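Local coordinates for protein transcriptional regulator, MarR family (Methanosarcina mazei, PDB 3S2W) that probably binds DNA and regulates transcription as a dimeric winged helix-turn-helix protein of the MarR family, at residues A[56-67]-A[106-117]. Numbering follows the deposited sequence.
Sequences LMRLYREDGINQ and YRVFLTEKGKKL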
loop_
_atom_site.group_PDB
_atom_site.type_symbol
_atom_site.label_atom_id
_atom_site.label_comp_id
_atom_site.label_asym_id
_atom_site.label_seq_id
_atom_site.Cartn_x
_atom_site.Cartn_y
_atom_site.Cartn_z
ATOM N N LEU A 56 9.096 12.024 4.889
ATOM C CA LEU A 56 10.233 12.706 4.297
ATOM C C LEU A 56 9.887 13.219 2.883
ATOM O O LEU A 56 10.103 14.391 2.589
ATOM C CB LEU A 56 11.446 11.791 4.291
ATOM C CG LEU A 56 12.798 12.468 4.463
ATOM C CD1 LEU A 56 12.824 13.359 5.704
ATOM C CD2 LEU A 56 13.914 11.425 4.513
HETATM N N MSE A 57 9.321 12.365 2.027
HETATM C CA MSE A 57 9.030 12.752 0.645
HETATM C C MSE A 57 8.032 13.909 0.575
HETATM O O MSE A 57 8.112 14.762 -0.305
HETATM C CB MSE A 57 8.517 11.555 -0.186
HETATM C CG MSE A 57 9.574 10.463 -0.466
HETATM SE SE MSE A 57 11.196 11.127 -1.390
HETATM C CE MSE A 57 10.502 11.325 -3.207
ATOM N N ARG A 58 7.092 13.937 1.510
ATOM C CA ARG A 58 6.125 15.026 1.582
ATOM C C ARG A 58 6.772 16.359 1.983
ATOM O O ARG A 58 6.485 17.396 1.386
ATOM C CB ARG A 58 5.003 14.662 2.554
ATOM C CG ARG A 58 3.822 15.609 2.519
ATOM C CD ARG A 58 3.243 15.706 1.134
ATOM N NE ARG A 58 2.624 17.007 0.925
ATOM C CZ ARG A 58 1.327 17.196 0.723
ATOM N NH1 ARG A 58 0.492 16.165 0.681
ATOM N NH2 ARG A 58 0.873 18.429 0.554
ATOM N N LEU A 59 7.649 16.331 2.986
ATOM C CA LEU A 59 8.348 17.541 3.388
ATOM C C LEU A 59 9.164 18.144 2.246
ATOM O O LEU A 59 9.295 19.365 2.174
ATOM C CB LEU A 59 9.233 17.283 4.601
ATOM C CG LEU A 59 8.402 17.039 5.844
ATOM C CD1 LEU A 59 9.281 16.489 6.954
ATOM C CD2 LEU A 59 7.735 18.341 6.244
ATOM N N TYR A 60 9.710 17.302 1.364
ATOM C CA TYR A 60 10.419 17.805 0.171
ATOM C C TYR A 60 9.487 18.545 -0.786
ATOM O O TYR A 60 9.942 19.391 -1.558
ATOM C CB TYR A 60 11.125 16.689 -0.608
ATOM C CG TYR A 60 12.232 16.024 0.148
ATOM C CD1 TYR A 60 13.126 16.774 0.892
ATOM C CD2 TYR A 60 12.376 14.642 0.139
ATOM C CE1 TYR A 60 14.140 16.176 1.598
ATOM C CE2 TYR A 60 13.388 14.029 0.852
ATOM C CZ TYR A 60 14.268 14.805 1.575
ATOM O OH TYR A 60 15.282 14.227 2.290
ATOM N N ARG A 61 8.197 18.210 -0.767
ATOM C CA ARG A 61 7.252 18.992 -1.542
ATOM C C ARG A 61 6.831 20.243 -0.765
ATOM O O ARG A 61 6.930 21.355 -1.261
ATOM C CB ARG A 61 6.042 18.160 -1.936
ATOM C CG ARG A 61 6.077 17.698 -3.381
ATOM C CD ARG A 61 4.840 16.872 -3.730
ATOM N NE ARG A 61 4.759 15.646 -2.936
ATOM C CZ ARG A 61 3.622 15.098 -2.513
ATOM N NH1 ARG A 61 2.456 15.672 -2.811
ATOM N NH2 ARG A 61 3.654 13.974 -1.793
ATOM N N GLU A 62 6.381 20.051 0.465
ATOM C CA GLU A 62 5.831 21.127 1.269
ATOM C C GLU A 62 6.462 21.049 2.651
ATOM O O GLU A 62 6.044 20.247 3.488
ATOM C CB GLU A 62 4.312 20.954 1.387
ATOM C CG GLU A 62 3.477 22.162 0.984
ATOM C CD GLU A 62 3.312 23.167 2.113
ATOM O OE1 GLU A 62 4.297 23.863 2.445
ATOM O OE2 GLU A 62 2.191 23.259 2.664
ATOM N N ASP A 63 7.475 21.873 2.886
ATOM C CA ASP A 63 8.159 21.892 4.172
ATOM C C ASP A 63 7.465 22.810 5.167
ATOM O O ASP A 63 6.733 23.712 4.784
ATOM C CB ASP A 63 9.595 22.352 3.976
ATOM C CG ASP A 63 10.432 22.162 5.204
ATOM O OD1 ASP A 63 9.982 21.449 6.121
ATOM O OD2 ASP A 63 11.544 22.713 5.249
ATOM N N GLY A 64 7.699 22.586 6.452
ATOM C CA GLY A 64 7.072 23.408 7.465
ATOM C C GLY A 64 5.582 23.156 7.566
ATOM O O GLY A 64 4.813 24.057 7.840
ATOM N N ILE A 65 5.165 21.920 7.354
ATOM C CA ILE A 65 3.752 21.593 7.406
ATOM C C ILE A 65 3.361 21.101 8.806
ATOM O O ILE A 65 4.162 20.496 9.517
ATOM C CB ILE A 65 3.412 20.540 6.341
ATOM C CG1 ILE A 65 1.948 20.123 6.428
ATOM C CG2 ILE A 65 4.282 19.327 6.500
ATOM C CD1 ILE A 65 1.637 18.897 5.577
ATOM N N ASN A 66 2.134 21.383 9.210
ATOM C CA ASN A 66 1.640 20.952 10.510
ATOM C C ASN A 66 1.519 19.433 10.585
ATOM O O ASN A 66 1.027 18.797 9.663
ATOM C CB ASN A 66 0.280 21.594 10.775
ATOM C CG ASN A 66 -0.117 21.517 12.216
ATOM O OD1 ASN A 66 -0.435 20.439 12.735
ATOM N ND2 ASN A 66 -0.096 22.662 12.888
ATOM N N GLN A 67 1.957 18.850 11.691
ATOM C CA GLN A 67 2.012 17.397 11.818
ATOM C C GLN A 67 0.644 16.737 11.645
ATOM O O GLN A 67 0.540 15.631 11.130
ATOM C CB GLN A 67 2.608 17.005 13.159
ATOM C CG GLN A 67 2.859 15.542 13.260
ATOM C CD GLN A 67 3.414 15.145 14.595
ATOM O OE1 GLN A 67 4.431 15.676 15.044
ATOM N NE2 GLN A 67 2.740 14.207 15.252
ATOM N N TYR A 106 2.123 20.840 16.338
ATOM C CA TYR A 106 3.480 21.139 15.880
ATOM C C TYR A 106 3.636 21.281 14.373
ATOM O O TYR A 106 2.942 20.623 13.611
ATOM C CB TYR A 106 4.474 20.084 16.401
ATOM C CG TYR A 106 4.755 20.146 17.888
ATOM C CD1 TYR A 106 5.743 20.973 18.394
ATOM C CD2 TYR A 106 4.047 19.363 18.783
ATOM C CE1 TYR A 106 6.009 21.032 19.755
ATOM C CE2 TYR A 106 4.310 19.416 20.155
ATOM C CZ TYR A 106 5.291 20.252 20.630
ATOM O OH TYR A 106 5.560 20.310 21.980
ATOM N N ARG A 107 4.572 22.126 13.947
ATOM C CA ARG A 107 4.976 22.180 12.539
ATOM C C ARG A 107 6.307 21.462 12.314
ATOM O O ARG A 107 7.251 21.616 13.100
ATOM C CB ARG A 107 5.094 23.635 12.069
ATOM C CG ARG A 107 3.899 24.122 11.287
ATOM C CD ARG A 107 3.972 25.595 10.905
ATOM N NE ARG A 107 2.812 25.921 10.073
ATOM C CZ ARG A 107 1.600 26.204 10.551
ATOM N NH1 ARG A 107 0.597 26.468 9.719
ATOM N NH2 ARG A 107 1.386 26.225 11.862
ATOM N N VAL A 108 6.405 20.682 11.243
ATOM C CA VAL A 108 7.642 19.933 11.028
ATOM C C VAL A 108 8.424 20.463 9.844
ATOM O O VAL A 108 7.857 20.806 8.809
ATOM C CB VAL A 108 7.434 18.388 10.960
ATOM C CG1 VAL A 108 6.090 18.000 11.533
ATOM C CG2 VAL A 108 7.572 17.885 9.554
ATOM N N PHE A 109 9.737 20.555 10.036
ATOM C CA PHE A 109 10.629 21.158 9.072
ATOM C C PHE A 109 11.805 20.232 8.825
ATOM O O PHE A 109 12.248 19.532 9.727
ATOM C CB PHE A 109 11.186 22.459 9.630
ATOM C CG PHE A 109 10.194 23.586 9.712
ATOM C CD1 PHE A 109 10.132 24.543 8.704
ATOM C CD2 PHE A 109 9.368 23.729 10.816
ATOM C CE1 PHE A 109 9.235 25.610 8.771
ATOM C CE2 PHE A 109 8.454 24.805 10.888
ATOM C CZ PHE A 109 8.396 25.744 9.859
ATOM N N LEU A 110 12.335 20.240 7.606
ATOM C CA LEU A 110 13.581 19.531 7.320
ATOM C C LEU A 110 14.763 20.253 7.958
ATOM O O LEU A 110 14.828 21.487 7.945
ATOM C CB LEU A 110 13.788 19.417 5.810
ATOM C CG LEU A 110 12.787 18.493 5.107
ATOM C CD1 LEU A 110 12.615 18.904 3.642
ATOM C CD2 LEU A 110 13.192 16.989 5.251
ATOM N N THR A 111 15.685 19.494 8.539
ATOM C CA THR A 111 16.971 20.053 8.943
ATOM C C THR A 111 17.914 20.075 7.736
ATOM O O THR A 111 17.566 19.595 6.653
ATOM C CB THR A 111 17.633 19.195 10.007
ATOM O OG1 THR A 111 17.860 17.893 9.462
ATOM C CG2 THR A 111 16.739 19.078 11.244
ATOM N N GLU A 112 19.115 20.612 7.912
ATOM C CA GLU A 112 20.067 20.599 6.804
ATOM C C GLU A 112 20.406 19.174 6.397
ATOM O O GLU A 112 20.369 18.841 5.215
ATOM C CB GLU A 112 21.327 21.424 7.113
ATOM C CG GLU A 112 21.226 22.856 6.589
ATOM C CD GLU A 112 21.007 22.913 5.070
ATOM O OE1 GLU A 112 21.815 22.313 4.331
ATOM O OE2 GLU A 112 20.027 23.549 4.617
ATOM N N LYS A 113 20.723 18.331 7.381
ATOM C CA LYS A 113 20.906 16.896 7.140
ATOM C C LYS A 113 19.758 16.311 6.289
ATOM O O LYS A 113 19.994 15.618 5.310
ATOM C CB LYS A 113 21.019 16.148 8.472
ATOM C CG LYS A 113 21.669 14.776 8.390
ATOM C CD LYS A 113 21.661 14.081 9.759
ATOM C CE LYS A 113 22.629 12.901 9.816
ATOM N NZ LYS A 113 22.680 12.275 11.171
ATOM N N GLY A 114 18.514 16.605 6.649
ATOM C CA GLY A 114 17.389 16.169 5.842
ATOM C C GLY A 114 17.323 16.772 4.438
ATOM O O GLY A 114 16.878 16.111 3.492
ATOM N N LYS A 115 17.747 18.025 4.282
ATOM C CA LYS A 115 17.664 18.644 2.964
ATOM C C LYS A 115 18.689 18.004 2.049
ATOM O O LYS A 115 18.389 17.684 0.897
ATOM C CB LYS A 115 17.812 20.171 3.007
ATOM C CG LYS A 115 16.582 20.892 3.530
ATOM C CD LYS A 115 16.863 22.354 3.878
ATOM C CE LYS A 115 16.723 23.273 2.668
ATOM N NZ LYS A 115 16.975 24.712 3.005
ATOM N N LYS A 116 19.888 17.781 2.571
ATOM C CA LYS A 116 20.938 17.162 1.778
ATOM C C LYS A 116 20.658 15.699 1.413
ATOM O O LYS A 116 21.354 15.119 0.580
ATOM C CB LYS A 116 22.305 17.329 2.443
ATOM C CG LYS A 116 22.792 18.783 2.423
ATOM C CD LYS A 116 24.307 18.890 2.291
ATOM C CE LYS A 116 24.729 20.290 1.844
ATOM N NZ LYS A 116 26.206 20.364 1.635
ATOM N N LEU A 117 19.628 15.110 2.012
ATOM C CA LEU A 117 19.314 13.715 1.742
ATOM C C LEU A 117 18.509 13.558 0.463
ATOM O O LEU A 117 18.520 12.494 -0.148
ATOM C CB LEU A 117 18.542 13.104 2.897
ATOM C CG LEU A 117 18.975 11.653 3.070
ATOM C CD1 LEU A 117 20.489 11.630 3.159
ATOM C CD2 LEU A 117 18.359 11.018 4.294
HETATM O O HOH W 1 13.882 23.484 6.310
#
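Leu-110 packs into the helical part of 56-67 with both methyl branches: CD1 lies 3.5 Å from Tyr-60 CD1, the two side chains crossing at about a right angle, while CD2 meets Leu-56 CD1. Beside it, Val-108 CG2 wedges against the fork of Leu-59, 3.3 Å from CD2. Tyr-60, its CG anti to the carbonyl carbon (chi1 -65°), reaches past Leu-110 and donates its hydroxyl to Gly-114 O at 2.7 Å; this acceptor lies at the ring edge and the bond in the carbonyl plane. One side chain thus contacts both Leu-110 and the first turn of helix 112-133.

Further along, Asp-63 holds the strand end: OD1 accepts from Leu-110 N (3.0 Å, met on the syn side), and a water donates to both OD2 and Leu-110 O. Gly-64 CA sits over one face of Phe-109, 3.5 Å from the ring centroid, a CH-pi contact. Asn-66 and Arg-107 form an antiparallel non-hydrogen-bonded pair, flanked by the hydrogen bonds Val-108 N to Ile-65 O (2.8 Å) and Gln-67 N to Tyr-106 O (170° at the hydrogen). Asn-66, the N-cap of helix 67-74, turns its OD1 to Glu-68 N.

Strand 106-110 is the middle strand of the winged helix-turn-helix sheet, between 65-66 and 94-98, with helical residues 56-61 crossing it at 85° and the Phe-95 ring meeting that of Phe-109 nearly parallel to it.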